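Local atomic coordinates of negative regulator of ofd1 (Schizosaccharomyces pombe, PDB entry 3QTM), a protein that is required for correct translation termination, directly inhibits Ofd1 and stabilises the transcription factor fragment Sre1N, probably by keeping Ofd1 from speeding its degradation. Residues S193-F196 and Q201-E204. Residues are numbered along the deposited sequence; the frame is centred on the assembly and turned at random.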
loop_
_atom_site.group_PDB
_atom_site.type_symbol
_atom_site.label_atom_id
_atom_site.label_comp_id
_atom_site.label_asym_id
_atom_site.label_seq_id
_atom_site.Cartn_x
_atom_site.Cartn_y
_atom_site.Cartn_z
ATOM N N SER A 193 -2.259 8.418 -0.908
ATOM C CA SER A 193 -1.863 9.657 -1.545
ATOM C C SER A 193 -3.103 10.395 -2.033
ATOM O O SER A 193 -3.215 11.617 -1.896
ATOM C CB SER A 193 -0.904 9.365 -2.701
ATOM O OG SER A 193 -0.748 10.502 -3.528
ATOM N N TYR A 194 -4.054 9.643 -2.571
ATOM C CA TYR A 194 -5.274 10.247 -3.072
ATOM C C TYR A 194 -6.079 10.913 -1.964
ATOM O O TYR A 194 -6.575 12.025 -2.132
ATOM C CB TYR A 194 -6.153 9.219 -3.777
ATOM C CG TYR A 194 -7.402 9.833 -4.348
ATOM C CD1 TYR A 194 -7.330 10.695 -5.435
ATOM C CD2 TYR A 194 -8.646 9.563 -3.805
ATOM C CE1 TYR A 194 -8.449 11.263 -5.966
ATOM C CE2 TYR A 194 -9.786 10.127 -4.335
ATOM C CZ TYR A 194 -9.680 10.980 -5.416
ATOM O OH TYR A 194 -10.808 11.557 -5.959
ATOM N N LEU A 195 -6.241 10.208 -0.852
ATOM C CA LEU A 195 -6.999 10.730 0.276
ATOM C C LEU A 195 -6.308 11.939 0.902
ATOM O O LEU A 195 -6.952 12.774 1.526
ATOM C CB LEU A 195 -7.190 9.647 1.330
ATOM C CG LEU A 195 -7.956 8.414 0.864
ATOM C CD1 LEU A 195 -8.074 7.415 2.003
ATOM C CD2 LEU A 195 -9.311 8.807 0.358
ATOM N N PHE A 196 -4.991 12.012 0.745
ATOM C CA PHE A 196 -4.211 13.132 1.254
ATOM C C PHE A 196 -4.315 14.343 0.317
ATOM O O PHE A 196 -4.569 15.465 0.757
ATOM C CB PHE A 196 -2.743 12.724 1.443
ATOM C CG PHE A 196 -1.802 13.890 1.584
ATOM C CD1 PHE A 196 -1.743 14.611 2.770
ATOM C CD2 PHE A 196 -0.982 14.270 0.530
ATOM C CE1 PHE A 196 -0.885 15.694 2.903
ATOM C CE2 PHE A 196 -0.119 15.352 0.652
ATOM C CZ PHE A 196 -0.069 16.063 1.843
ATOM N N GLN A 201 -12.478 16.830 0.041
ATOM C CA GLN A 201 -13.822 16.512 -0.426
ATOM C C GLN A 201 -14.524 15.453 0.426
ATOM O O GLN A 201 -15.728 15.234 0.293
ATOM C CB GLN A 201 -13.768 16.066 -1.888
ATOM C CG GLN A 201 -12.727 16.829 -2.704
ATOM C CD GLN A 201 -13.114 16.971 -4.167
ATOM O OE1 GLN A 201 -13.869 16.158 -4.707
ATOM N NE2 GLN A 201 -12.599 18.014 -4.817
ATOM N N PHE A 202 -13.778 14.794 1.305
ATOM C CA PHE A 202 -14.356 13.727 2.107
ATOM C C PHE A 202 -14.617 14.173 3.530
ATOM O O PHE A 202 -13.927 15.042 4.065
ATOM C CB PHE A 202 -13.443 12.498 2.112
ATOM C CG PHE A 202 -13.110 11.984 0.743
ATOM C CD1 PHE A 202 -14.005 11.176 0.054
ATOM C CD2 PHE A 202 -11.897 12.301 0.145
ATOM C CE1 PHE A 202 -13.697 10.694 -1.207
ATOM C CE2 PHE A 202 -11.580 11.828 -1.112
ATOM C CZ PHE A 202 -12.482 11.022 -1.791
ATOM N N SER A 203 -15.620 13.565 4.146
ATOM C CA SER A 203 -15.899 13.825 5.539
ATOM C C SER A 203 -14.827 13.179 6.403
ATOM O O SER A 203 -14.110 12.269 5.970
ATOM C CB SER A 203 -17.270 13.272 5.922
ATOM O OG SER A 203 -17.320 11.870 5.750
ATOM N N GLU A 204 -14.728 13.643 7.637
ATOM C CA GLU A 204 -13.784 13.068 8.566
ATOM C C GLU A 204 -14.106 11.588 8.795
ATOM O O GLU A 204 -13.206 10.760 8.915
ATOM C CB GLU A 204 -13.810 13.836 9.878
ATOM C CG GLU A 204 -12.965 13.214 10.970
ATOM C CD GLU A 204 -13.123 13.941 12.288
ATOM O OE1 GLU A 204 -14.144 14.645 12.454
ATOM O OE2 GLU A 204 -12.231 13.810 13.151
#
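Phe202 meets Tyr194 and Leu195 with the far end of its ring. Its CZ lies 3.8 Å from Tyr194 CE2, and that tyrosine carbon sits at the edge of the phenylalanine ring, near its plane. The neighbouring CE2 of Phe202 is 4.1 Å from Leu195 CD2. This methyl group comes in obliquely to the ring. The side chains of Tyr194 and Leu195 each cross that of Phe202 at about a right angle. The contact across the segments is apolar, and both helix residues are buried.

Tyr194 turns its CG away from the backbone N, to the anti position (chi1 -178°), and this carries the ring out from the helix to the phenylalanine. The CB of Phe202 is directed toward the helix. The nearest CA atoms, those of Leu195 and Phe202, stay 8.2 Å apart, so side chains alone bridge the backbones.

Further out, the Phe202 ring also meets the ring of Phe206, with the two planes nearly parallel, and Ser203, the N-cap of helix 204-209, accepts a hydrogen bond at OG from Phe206 N.

The contact packs the short connection after helix 188-197 back against that helix. Leu207 of helix 204-209 touches both Leu195 and Phe202. Helix 151-170 borders the same cluster, with Val155 and Ile159 against Tyr194 and Asn156 against Phe202. This is a buried apolar contact between helix 188-197 and the connection leading to helix 204-209, in an all-helical, TPR-related fold.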